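Long-range contacts in filamentous hemagglutinin (Bordetella pertussis, PDB 1RWR), which is a secreted adhesin whose secretion domain, a right-handed parallel beta-helix, probably directs export through the two-partner secretion pathway: residues 50-55 against 67-72; 244-249 against 263-268; 35-40 against 80-85; 89-94 against 115-120. All blocks are in the same frame, centred on the assembly; numbering follows the deposited sequence.

Overall arrangement
Following the chain from its N terminus, contact 3 opens first: residues 35-40 return to 80-85, closing a long loop that joins the end of strand 31-36 to the end of strand 75-80. Contact 1 nests within this loop, tying 50-55 to 67-72 around the excursion that holds strands 55-57 and 61-63. Contact 4 follows in series and pairs strands 91-96 and 114-117 of successive turns of the beta-helix; it touches contact 1 where Asn50 packs on Val94. Contact 2 comes last, pairing strands 247-249 and 261-268, its centre about 43 Å from that of contact 1. No two loops cross.

Contact 1 of 4, residues 50-55 against 67-72; sequences NGLTDG and PNLTRQ
The backbone carbonyl Asn50 O accepts a hydrogen bond from the side-chain amide of Gln72, with NE2 2.9 Å from the oxygen. The donor lies in the carbonyl plane, but the bond is bent, with an N-H...O angle of 139°, and the oxygen sits somewhat off the plane of the Gln72 amide. Gln72 reaches it with an extended side chain, CG turned anti to its own carbonyl carbon (chi1 -63°), so that the methylene groups run past both Asn50 and Leu52 on the way. CB of Gln72 rests 3.7 Å from Asn50 OD1, and its CG lies 3.7 Å from Leu52 CG. The Asn50 amide is itself held at both ends: OD1 accepts from the backbone N of Ala73, immediately after Gln72, while ND2 donates to Lys97 O. Its orientation is therefore fixed by two backbone groups from different parts of the chain.

Beside this polar patch, Leu52 and Leu69 meet at about a right angle. The CD2 branch of Leu52 touches Leu69 CB at 3.7 Å, whereas the CD1 branch of Leu69 lies against the main chain, 3.7 Å from Gly51 O and 3.8 Å from Asn50 C. Leu69 also packs on Pro26. Arg71 starts away from the other segment and makes a salt bridge with Asp25.

The contact thus closes the base of an irregular excursion, containing the short strands 55-57 and 61-63, that leaves the beta-helix after strand 45-50 and rejoins it at strand 75-80.

Contact 2 of 4, residues 244-249 against 263-268; sequences LGSLSS and LGDATV
Successive turns of a parallel beta-helix meet here, strand 247-249 lying beside strand 263-268 with their directions only 2° apart. Leu247 pairs with Ala266, Ser248 with Thr267 and Ser249 with Val268. The backbone ladder alternates regularly: Leu247 N donates to Asp265 O at 3.0 Å, Thr267 N to Leu247 O at 3.0 Å, and Ser249 N to Thr267 O at 3.0 Å. The first bond is the straightest, with an N-H...O angle of 165°.

Leu247 and Ala266 send their side chains to the interior of the helix, where Leu247 CB and Ala266 CB touch at 4.0 Å. With CG of Leu247 beside its backbone N (chi1 -59°), the CD1 branch approaches Leu263 CD1, and the pair packs against residues such as Ile253 and Leu275 of other strands. Ser249 also faces inward; its hydroxyl is held by backbone groups, among them Gly227 O and Ser251 N, so this polar atom is satisfied within the core. Val268 lies next to it, CG1 3.6 Å from Ser249 O.

Ser248 and Thr267 occupy the outer face. Where the strands part before Leu247, a water takes over the bridging: it donates to Leu244 O at 2.8 Å, accepts from Asp265 N at 2.9 Å and also bonds Ser246 OG. Another water joins the two strands beside the Thr267 N to Leu247 O bond: it donates to Leu247 O and bonds Thr267 OG1, 2.8 Å from the latter, so Leu247 O is gripped both by this water and by Thr267 N.

Contact 3 of 4, residues 35-40 against 80-85; sequences KFQQFN and VTDTSP
Gln37 and Asp82 lie side by side and point the same way, joined by a hydrogen bond of 3.1 Å from Gln37 NE2 to Asp82 OD2. The carboxylate is approached on its anti side and somewhat out of its plane, and the amide and carboxylate planes stand 75° apart. A bend at chi2 (-105°) turns the Gln37 amide toward Asp82, although the side chain starts away from that segment.

Behind this pair Thr81 N donates to Phe36 O at 2.8 Å. Thr81 directs CG2 to the Lys35 methylenes, 3.7 Å from Lys35 CB, while its hydroxyl bonds Gln6 NE2. On the inner side Val80 CG2 packs 3.5 Å from Phe39 CB. The Phe39 ring leads away and presents its CD1 edge over the centre of the Phe36 ring.

Ser84 OG stands between its backbone N and carbonyl carbon (chi1 75°), where three waters surround it. One, 2.7 Å from OG, donates to Gln37 O; the second donates to Gln38 OE1, which also accepts from Gln1 N, and accepts from Asn40 ND2, which also donates to Gly2 O; the third links Phe39 N with Pro85 O.

Gln37 and Gln38 both face Val4 of the short strand 4-5, a classic beta bulge, at the corner where the chain leaves strand 31-36; the adjoining Phe36-Val80 pairing is that of neighbouring turns of a parallel beta-helix.

Contact 4 of 4, residues 89-94 against 115-120; sequences AGTLEV and STLNAS
Main-chain hydrogen bonds form the frame of this contact, in which Thr91, Leu92 and Glu93 pair in parallel with Ser115, Thr116 and Leu117. Ser115 N donates to Gly90 O at 2.9 Å, Leu92 N to Ser115 O at 2.9 Å, Leu117 N to Leu92 O at 3.0 Å and Val94 N to Leu117 O at 2.9 Å. The last runs nearly along the C=O axis, whereas Leu117 N sits above the carbonyl plane of Leu92.

Polar side chains add to the ladder. On the outer face Thr91 OG1 and Ser115 OG lie 3.0 Å apart. Beyond its far end Asn118, in a left-handed backbone conformation (phi 65°), carries its amide to the neighbouring strand: ND2 donates to Val94 O at 3.0 Å, with the oxygen in the amide plane but the donor 48° out of the carbonyl plane. The same nitrogen also bonds Gly96 O. Glu93 directs its carboxylate to the backbone N atoms of Arg58 and Ile59.

Apolar contacts occupy both faces. Thr91 turns CG2 anti to its backbone N and sets it 3.7 Å from Leu117 CG, while Glu93 CG passes 4.1 Å from Leu117 CB. On the inner face Leu92 and Thr116 lie near Leu122, and Val94 packs alongside Ala119 and on Leu101.

Backbone bonding therefore fixes the register of the two turns, and Asn118, serving two carbonyls from one nitrogen, continues that bonding past the point where the main-chain ladder ends.

Contact 1 of 4, residues 50-55 against 67-72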
loop_
_atom_site.group_PDB
_atom_site.type_symbol
_atom_site.label_atom_id
_atom_site.label_comp_id
_atom_site.label_asym_id
_atom_site.label_seq_id
_atom_site.Cartn_x
_atom_site.Cartn_y
_atom_site.Cartn_z
ATOM N N ASN A 50 6.296 15.050 -11.468
ATOM C CA ASN A 50 6.320 14.325 -12.740
ATOM C C ASN A 50 5.949 15.259 -13.901
ATOM O O ASN A 50 5.251 14.850 -14.863
ATOM C CB ASN A 50 5.344 13.160 -12.672
ATOM C CG ASN A 50 5.665 12.021 -13.631
ATOM O OD1 ASN A 50 6.802 11.821 -14.074
ATOM N ND2 ASN A 50 4.643 11.197 -13.885
ATOM N N GLY A 51 6.407 16.507 -13.783
ATOM C CA GLY A 51 6.042 17.572 -14.697
ATOM C C GLY A 51 7.162 17.925 -15.659
ATOM O O GLY A 51 8.297 18.035 -15.270
ATOM N N LEU A 52 6.820 18.046 -16.936
ATOM C CA LEU A 52 7.725 18.594 -17.956
ATOM C C LEU A 52 7.551 20.090 -18.166
ATOM O O LEU A 52 8.367 20.717 -18.864
ATOM C CB LEU A 52 7.500 17.856 -19.279
ATOM C CG LEU A 52 7.779 16.362 -19.296
ATOM C CD1 LEU A 52 7.494 15.787 -20.684
ATOM C CD2 LEU A 52 9.191 15.996 -18.880
ATOM N N THR A 53 6.515 20.657 -17.559
ATOM C CA THR A 53 6.237 22.076 -17.620
ATOM C C THR A 53 6.003 22.639 -16.240
ATOM O O THR A 53 5.610 21.923 -15.312
ATOM C CB THR A 53 4.998 22.338 -18.476
ATOM O OG1 THR A 53 3.853 21.699 -17.904
ATOM C CG2 THR A 53 5.157 21.681 -19.864
ATOM N N ASP A 54 6.213 23.939 -16.120
ATOM C CA ASP A 54 5.966 24.652 -14.878
ATOM C C ASP A 54 4.461 24.709 -14.637
ATOM O O ASP A 54 3.649 24.718 -15.574
ATOM C CB ASP A 54 6.507 26.087 -14.954
ATOM C CG ASP A 54 8.021 26.173 -15.128
ATOM O OD1 ASP A 54 8.735 25.153 -15.224
ATOM O OD2 ASP A 54 8.583 27.285 -15.173
ATOM N N GLY A 55 4.074 24.797 -13.373
ATOM C CA GLY A 55 2.675 24.764 -13.043
ATOM C C GLY A 55 2.438 24.950 -11.576
ATOM O O GLY A 55 3.222 25.592 -10.897
ATOM N N PRO A 67 13.785 19.105 -13.445
ATOM C CA PRO A 67 14.934 19.181 -14.353
ATOM C C PRO A 67 15.567 17.836 -14.685
ATOM O O PRO A 67 16.318 17.770 -15.662
ATOM C CB PRO A 67 15.903 20.075 -13.591
ATOM C CG PRO A 67 15.547 19.840 -12.211
ATOM C CD PRO A 67 14.074 19.758 -12.156
ATOM N N ASN A 68 15.266 16.785 -13.910
ATOM C CA ASN A 68 15.781 15.468 -14.157
ATOM C C ASN A 68 15.121 14.766 -15.342
ATOM O O ASN A 68 15.713 13.848 -15.907
ATOM C CB ASN A 68 15.600 14.552 -12.930
ATOM C CG ASN A 68 16.442 14.982 -11.722
ATOM O OD1 ASN A 68 17.513 15.611 -11.858
ATOM N ND2 ASN A 68 15.988 14.593 -10.535
ATOM N N LEU A 69 13.884 15.144 -15.665
ATOM C CA LEU A 69 13.072 14.384 -16.594
ATOM C C LEU A 69 13.379 14.655 -18.067
ATOM O O LEU A 69 13.443 15.810 -18.480
ATOM C CB LEU A 69 11.579 14.643 -16.387
ATOM C CG LEU A 69 11.003 14.282 -15.016
ATOM C CD1 LEU A 69 9.508 14.606 -14.936
ATOM C CD2 LEU A 69 11.348 12.802 -14.621
ATOM N N THR A 70 13.604 13.579 -18.814
ATOM C CA THR A 70 13.538 13.583 -20.272
ATOM C C THR A 70 12.211 12.974 -20.766
ATOM O O THR A 70 11.853 13.103 -21.949
ATOM C CB THR A 70 14.710 12.817 -20.899
ATOM O OG1 THR A 70 14.664 11.428 -20.552
ATOM C CG2 THR A 70 16.027 13.322 -20.416
ATOM N N ARG A 71 11.508 12.289 -19.863
ATOM C CA ARG A 71 10.168 11.781 -20.089
ATOM C C ARG A 71 9.508 11.626 -18.710
ATOM O O ARG A 71 10.170 11.600 -17.692
ATOM C CB ARG A 71 10.140 10.433 -20.801
ATOM C CG ARG A 71 10.888 9.320 -20.088
ATOM C CD ARG A 71 11.289 8.152 -21.089
ATOM N NE ARG A 71 12.502 7.353 -20.854
ATOM C CZ ARG A 71 13.598 7.671 -20.139
ATOM N NH1 ARG A 71 13.728 8.818 -19.475
ATOM N NH2 ARG A 71 14.607 6.788 -20.089
ATOM N N GLN A 72 8.197 11.492 -18.732
ATOM C CA GLN A 72 7.435 11.311 -17.514
ATOM C C GLN A 72 7.381 9.846 -17.114
ATOM O O GLN A 72 7.349 8.956 -17.955
ATOM C CB GLN A 72 6.036 11.904 -17.682
ATOM C CG GLN A 72 6.058 13.400 -17.915
ATOM C CD GLN A 72 4.727 13.963 -18.294
ATOM O OE1 GLN A 72 4.109 13.469 -19.256
ATOM N NE2 GLN A 72 4.252 14.995 -17.554
#

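Contact 2 of 4, residues 244-249 against 263-268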
loop_
_atom_site.group_PDB
_atom_site.type_symbol
_atom_site.label_atom_id
_atom_site.label_comp_id
_atom_site.label_asym_id
_atom_site.label_seq_id
_atom_site.Cartn_x
_atom_site.Cartn_y
_atom_site.Cartn_z
ATOM N N LEU A 244 -11.148 -7.919 12.737
ATOM C CA LEU A 244 -12.386 -7.639 13.449
ATOM C C LEU A 244 -13.097 -6.392 12.936
ATOM O O LEU A 244 -14.289 -6.200 13.239
ATOM C CB LEU A 244 -12.110 -7.485 14.932
ATOM C CG LEU A 244 -11.334 -8.608 15.612
ATOM C CD1 LEU A 244 -11.200 -8.320 17.091
ATOM C CD2 LEU A 244 -12.017 -9.917 15.368
ATOM N N GLY A 245 -12.381 -5.546 12.199
ATOM C CA GLY A 245 -12.964 -4.415 11.470
ATOM C C GLY A 245 -13.937 -4.882 10.391
ATOM O O GLY A 245 -13.628 -5.826 9.685
ATOM N N SER A 246 -15.110 -4.263 10.280
ATOM C CA SER A 246 -16.128 -4.670 9.314
ATOM C C SER A 246 -15.577 -4.536 7.911
ATOM O O SER A 246 -14.872 -3.585 7.638
ATOM C CB SER A 246 -17.347 -3.767 9.434
ATOM O OG SER A 246 -17.955 -4.057 10.673
ATOM N N LEU A 247 -15.896 -5.495 7.045
ATOM C CA LEU A 247 -15.486 -5.467 5.658
ATOM C C LEU A 247 -16.732 -5.248 4.829
ATOM O O LEU A 247 -17.735 -5.966 5.013
ATOM C CB LEU A 247 -14.847 -6.797 5.299
ATOM C CG LEU A 247 -13.621 -7.156 6.131
ATOM C CD1 LEU A 247 -13.050 -8.471 5.614
ATOM C CD2 LEU A 247 -12.530 -6.114 6.035
ATOM N N SER A 248 -16.639 -4.345 3.868
ATOM C CA SER A 248 -17.764 -4.041 2.997
ATOM C C SER A 248 -17.275 -3.894 1.591
ATOM O O SER A 248 -16.347 -3.139 1.359
ATOM C CB SER A 248 -18.442 -2.751 3.504
ATOM O OG SER A 248 -19.617 -2.467 2.751
ATOM N N SER A 249 -17.911 -4.561 0.623
ATOM C CA SER A 249 -17.471 -4.483 -0.774
ATOM C C SER A 249 -18.615 -4.688 -1.768
ATOM O O SER A 249 -19.439 -5.601 -1.586
ATOM C CB SER A 249 -16.429 -5.565 -1.054
ATOM O OG SER A 249 -16.169 -5.603 -2.436
ATOM N N LEU A 263 -12.745 -13.474 11.247
ATOM C CA LEU A 263 -13.333 -12.199 10.823
ATOM C C LEU A 263 -14.459 -11.824 11.747
ATOM O O LEU A 263 -15.054 -12.691 12.428
ATOM C CB LEU A 263 -13.937 -12.256 9.399
ATOM C CG LEU A 263 -13.002 -12.638 8.252
ATOM C CD1 LEU A 263 -13.752 -12.497 6.940
ATOM C CD2 LEU A 263 -11.694 -11.806 8.237
ATOM N N GLY A 264 -14.783 -10.545 11.707
ATOM C CA GLY A 264 -16.044 -10.030 12.234
ATOM C C GLY A 264 -17.124 -10.057 11.168
ATOM O O GLY A 264 -17.419 -11.106 10.596
ATOM N N ASP A 265 -17.772 -8.925 10.949
ATOM C CA ASP A 265 -18.812 -8.800 9.927
ATOM C C ASP A 265 -18.176 -8.602 8.555
ATOM O O ASP A 265 -17.216 -7.842 8.418
ATOM C CB ASP A 265 -19.720 -7.606 10.239
ATOM C CG ASP A 265 -20.476 -7.782 11.508
ATOM O OD1 ASP A 265 -20.619 -8.916 11.984
ATOM O OD2 ASP A 265 -20.971 -6.822 12.110
ATOM N N ALA A 266 -18.711 -9.258 7.535
ATOM C CA ALA A 266 -18.252 -9.014 6.152
ATOM C C ALA A 266 -19.443 -9.127 5.231
ATOM O O ALA A 266 -20.226 -10.082 5.350
ATOM C CB ALA A 266 -17.174 -10.022 5.737
ATOM N N THR A 267 -19.547 -8.189 4.292
ATOM C CA THR A 267 -20.679 -8.113 3.387
ATOM C C THR A 267 -20.226 -7.785 1.997
ATOM O O THR A 267 -19.462 -6.860 1.813
ATOM C CB THR A 267 -21.599 -6.992 3.860
ATOM O OG1 THR A 267 -21.964 -7.199 5.234
ATOM C CG2 THR A 267 -22.904 -6.944 3.068
ATOM N N VAL A 268 -20.731 -8.521 1.015
ATOM C CA VAL A 268 -20.497 -8.198 -0.381
ATOM C C VAL A 268 -21.846 -7.954 -1.031
ATOM O O VAL A 268 -22.736 -8.779 -0.886
ATOM C CB VAL A 268 -19.804 -9.365 -1.084
ATOM C CG1 VAL A 268 -19.560 -9.075 -2.562
ATOM C CG2 VAL A 268 -18.508 -9.730 -0.350
HETATM O O HOH W 1 -16.890 -6.450 12.254
HETATM O O HOH W 2 -14.675 -8.519 9.556
HETATM O O HOH W 3 -19.953 -5.973 6.762
#

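Contact 3 of 4, residues 35-40 against 80-85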
loop_
_atom_site.group_PDB
_atom_site.type_symbol
_atom_site.label_atom_id
_atom_site.label_comp_id
_atom_site.label_asym_id
_atom_site.label_seq_id
_atom_site.Cartn_x
_atom_site.Cartn_y
_atom_site.Cartn_z
ATOM N N LYS A 35 15.929 6.416 -4.586
ATOM C CA LYS A 35 16.454 5.899 -3.317
ATOM C C LYS A 35 16.566 7.037 -2.353
ATOM O O LYS A 35 16.930 8.156 -2.731
ATOM C CB LYS A 35 17.802 5.200 -3.506
ATOM C CG LYS A 35 17.670 3.833 -4.206
ATOM C CD LYS A 35 19.022 3.266 -4.547
ATOM C CE LYS A 35 18.904 1.948 -5.271
ATOM N NZ LYS A 35 18.752 0.805 -4.292
ATOM N N PHE A 36 16.245 6.751 -1.101
ATOM C CA PHE A 36 16.289 7.697 -0.006
ATOM C C PHE A 36 16.967 7.080 1.192
ATOM O O PHE A 36 16.721 5.919 1.528
ATOM C CB PHE A 36 14.874 8.032 0.454
ATOM C CG PHE A 36 14.081 8.838 -0.518
ATOM C CD1 PHE A 36 14.042 10.211 -0.417
ATOM C CD2 PHE A 36 13.377 8.215 -1.555
ATOM C CE1 PHE A 36 13.302 10.981 -1.321
ATOM C CE2 PHE A 36 12.631 8.991 -2.434
ATOM C CZ PHE A 36 12.602 10.362 -2.314
ATOM N N GLN A 37 17.802 7.871 1.853
ATOM C CA GLN A 37 18.315 7.504 3.171
ATOM C C GLN A 37 17.182 7.508 4.212
ATOM O O GLN A 37 17.125 6.602 5.068
ATOM C CB GLN A 37 19.400 8.496 3.580
ATOM C CG GLN A 37 20.266 8.035 4.712
ATOM C CD GLN A 37 19.941 8.727 6.006
ATOM O OE1 GLN A 37 19.789 9.962 6.050
ATOM N NE2 GLN A 37 19.829 7.943 7.081
ATOM N N GLN A 38 16.314 8.523 4.118
ATOM C CA GLN A 38 15.137 8.707 4.949
ATOM C C GLN A 38 13.958 9.161 4.078
ATOM O O GLN A 38 14.116 10.058 3.227
ATOM C CB GLN A 38 15.393 9.785 6.017
ATOM C CG GLN A 38 16.359 9.334 7.092
ATOM C CD GLN A 38 16.471 10.321 8.198
ATOM O OE1 GLN A 38 15.577 10.403 9.066
ATOM N NE2 GLN A 38 17.541 11.105 8.178
ATOM N N PHE A 39 12.807 8.514 4.258
ATOM C CA PHE A 39 11.560 8.924 3.574
ATOM C C PHE A 39 10.397 8.982 4.536
ATOM O O PHE A 39 9.999 7.955 5.125
ATOM C CB PHE A 39 11.227 7.981 2.419
ATOM C CG PHE A 39 10.116 8.480 1.567
ATOM C CD1 PHE A 39 10.386 9.333 0.510
ATOM C CD2 PHE A 39 8.790 8.128 1.839
ATOM C CE1 PHE A 39 9.353 9.845 -0.276
ATOM C CE2 PHE A 39 7.750 8.675 1.082
ATOM C CZ PHE A 39 8.041 9.526 0.034
ATOM N N ASN A 40 9.863 10.177 4.717
ATOM C CA ASN A 40 8.727 10.416 5.574
ATOM C C ASN A 40 7.894 11.508 4.949
ATOM O O ASN A 40 8.446 12.454 4.356
ATOM C CB ASN A 40 9.200 10.867 6.982
ATOM C CG ASN A 40 10.028 9.833 7.657
ATOM O OD1 ASN A 40 9.487 8.886 8.240
ATOM N ND2 ASN A 40 11.353 9.948 7.543
ATOM N N VAL A 80 13.548 3.248 0.608
ATOM C CA VAL A 80 14.456 3.641 1.674
ATOM C C VAL A 80 15.585 2.622 1.776
ATOM O O VAL A 80 15.341 1.425 1.920
ATOM C CB VAL A 80 13.736 3.764 3.024
ATOM C CG1 VAL A 80 14.746 3.965 4.177
ATOM C CG2 VAL A 80 12.758 4.897 3.000
ATOM N N THR A 81 16.828 3.124 1.753
ATOM C CA THR A 81 18.014 2.272 1.765
ATOM C C THR A 81 18.715 2.140 3.122
ATOM O O THR A 81 19.567 1.267 3.261
ATOM C CB THR A 81 19.039 2.797 0.796
ATOM O OG1 THR A 81 19.503 4.053 1.305
ATOM C CG2 THR A 81 18.452 3.089 -0.498
ATOM N N ASP A 82 18.386 2.970 4.096
ATOM C CA ASP A 82 19.067 2.921 5.406
ATOM C C ASP A 82 18.224 2.168 6.424
ATOM O O ASP A 82 17.509 1.284 6.003
ATOM C CB ASP A 82 19.479 4.294 5.885
ATOM C CG ASP A 82 20.837 4.272 6.578
ATOM O OD1 ASP A 82 21.294 3.152 6.963
ATOM O OD2 ASP A 82 21.512 5.317 6.768
ATOM N N THR A 83 18.286 2.503 7.732
ATOM C CA THR A 83 17.728 1.606 8.762
ATOM C C THR A 83 16.443 2.078 9.422
ATOM O O THR A 83 15.880 1.327 10.227
ATOM C CB THR A 83 18.775 1.320 9.902
ATOM O OG1 THR A 83 19.066 2.534 10.606
ATOM C CG2 THR A 83 20.085 0.810 9.332
ATOM N N SER A 84 15.976 3.281 9.072
ATOM C CA SER A 84 14.855 3.922 9.756
ATOM C C SER A 84 13.559 3.573 9.026
ATOM O O SER A 84 13.578 3.480 7.811
ATOM C CB SER A 84 15.022 5.451 9.812
ATOM O OG SER A 84 14.775 6.142 8.554
ATOM N N PRO A 85 12.465 3.373 9.767
ATOM C CA PRO A 85 11.137 3.222 9.149
ATOM C C PRO A 85 10.617 4.545 8.576
ATOM O O PRO A 85 11.258 5.613 8.791
ATOM C CB PRO A 85 10.256 2.772 10.329
ATOM C CG PRO A 85 10.883 3.459 11.534
ATOM C CD PRO A 85 12.377 3.333 11.233
HETATM O O HOH W 4 17.261 6.094 7.588
HETATM O O HOH W 5 13.417 8.507 9.344
HETATM O O HOH W 6 12.786 6.702 6.558
#

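Contact 4 of 4, residues 89-94 against 115-120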
loop_
_atom_site.group_PDB
_atom_site.type_symbol
_atom_site.label_atom_id
_atom_site.label_comp_id
_atom_site.label_asym_id
_atom_site.label_seq_id
_atom_site.Cartn_x
_atom_site.Cartn_y
_atom_site.Cartn_z
ATOM N N ALA A 89 1.779 10.589 6.376
ATOM C CA ALA A 89 0.574 11.328 6.735
ATOM C C ALA A 89 0.413 12.469 5.769
ATOM O O ALA A 89 1.400 13.137 5.452
ATOM C CB ALA A 89 0.703 11.917 8.184
ATOM N N GLY A 90 -0.829 12.707 5.354
ATOM C CA GLY A 90 -1.197 13.777 4.447
ATOM C C GLY A 90 -1.441 13.244 3.055
ATOM O O GLY A 90 -1.708 12.055 2.886
ATOM N N THR A 91 -1.321 14.116 2.058
ATOM C CA THR A 91 -1.651 13.783 0.676
ATOM C C THR A 91 -0.405 13.531 -0.130
ATOM O O THR A 91 0.503 14.348 -0.131
ATOM C CB THR A 91 -2.379 14.901 0.022
ATOM O OG1 THR A 91 -3.603 15.168 0.717
ATOM C CG2 THR A 91 -2.780 14.513 -1.423
ATOM N N LEU A 92 -0.368 12.406 -0.824
ATOM C CA LEU A 92 0.669 12.117 -1.785
ATOM C C LEU A 92 0.149 12.605 -3.137
ATOM O O LEU A 92 -0.689 11.945 -3.734
ATOM C CB LEU A 92 0.958 10.625 -1.834
ATOM C CG LEU A 92 1.219 9.858 -0.538
ATOM C CD1 LEU A 92 1.542 8.383 -0.799
ATOM C CD2 LEU A 92 2.347 10.516 0.220
ATOM N N GLU A 93 0.655 13.753 -3.584
ATOM C CA GLU A 93 0.231 14.346 -4.837
ATOM C C GLU A 93 1.289 14.107 -5.913
ATOM O O GLU A 93 2.467 14.271 -5.688
ATOM C CB GLU A 93 -0.017 15.841 -4.700
ATOM C CG GLU A 93 -0.382 16.514 -6.030
ATOM C CD GLU A 93 -0.869 17.935 -5.902
ATOM O OE1 GLU A 93 -0.872 18.531 -4.800
ATOM O OE2 GLU A 93 -1.275 18.492 -6.951
ATOM N N VAL A 94 0.821 13.715 -7.093
ATOM C CA VAL A 94 1.669 13.645 -8.270
ATOM C C VAL A 94 1.354 14.856 -9.125
ATOM O O VAL A 94 0.210 15.048 -9.548
ATOM C CB VAL A 94 1.490 12.329 -9.068
ATOM C CG1 VAL A 94 2.479 12.258 -10.222
ATOM C CG2 VAL A 94 1.691 11.114 -8.190
ATOM N N SER A 115 -3.826 10.188 2.032
ATOM C CA SER A 115 -4.659 10.235 0.821
ATOM C C SER A 115 -3.736 10.448 -0.381
ATOM O O SER A 115 -2.494 10.543 -0.235
ATOM C CB SER A 115 -5.715 11.344 0.915
ATOM O OG SER A 115 -5.061 12.562 1.034
ATOM N N THR A 116 -4.323 10.535 -1.568
ATOM C CA THR A 116 -3.537 10.772 -2.782
ATOM C C THR A 116 -4.269 11.718 -3.732
ATOM O O THR A 116 -5.496 11.869 -3.647
ATOM C CB THR A 116 -3.198 9.459 -3.553
ATOM O OG1 THR A 116 -4.386 8.879 -4.095
ATOM C CG2 THR A 116 -2.571 8.379 -2.682
ATOM N N LEU A 117 -3.510 12.292 -4.660
ATOM C CA LEU A 117 -4.049 13.096 -5.734
ATOM C C LEU A 117 -3.221 12.798 -6.974
ATOM O O LEU A 117 -2.006 12.970 -6.968
ATOM C CB LEU A 117 -3.958 14.600 -5.405
ATOM C CG LEU A 117 -4.901 15.123 -4.335
ATOM C CD1 LEU A 117 -4.581 16.569 -3.983
ATOM C CD2 LEU A 117 -6.346 15.046 -4.849
ATOM N N ASN A 118 -3.891 12.393 -8.044
ATOM C CA ASN A 118 -3.257 12.140 -9.330
ATOM C C ASN A 118 -2.277 10.982 -9.286
ATOM O O ASN A 118 -1.386 10.914 -10.075
ATOM C CB ASN A 118 -2.598 13.405 -9.911
ATOM C CG ASN A 118 -2.344 13.307 -11.426
ATOM O OD1 ASN A 118 -3.152 12.708 -12.174
ATOM N ND2 ASN A 118 -1.223 13.883 -11.876
ATOM N N ALA A 119 -2.476 10.055 -8.342
ATOM C CA ALA A 119 -1.809 8.764 -8.353
ATOM C C ALA A 119 -2.773 7.742 -8.954
ATOM O O ALA A 119 -3.954 7.689 -8.598
ATOM C CB ALA A 119 -1.440 8.346 -6.922
ATOM N N SER A 120 -2.284 6.938 -9.890
ATOM C CA SER A 120 -3.099 5.914 -10.495
ATOM C C SER A 120 -3.486 4.835 -9.511
ATOM O O SER A 120 -4.591 4.322 -9.546
ATOM C CB SER A 120 -2.299 5.247 -11.624
ATOM O OG SER A 120 -1.647 6.222 -12.370
#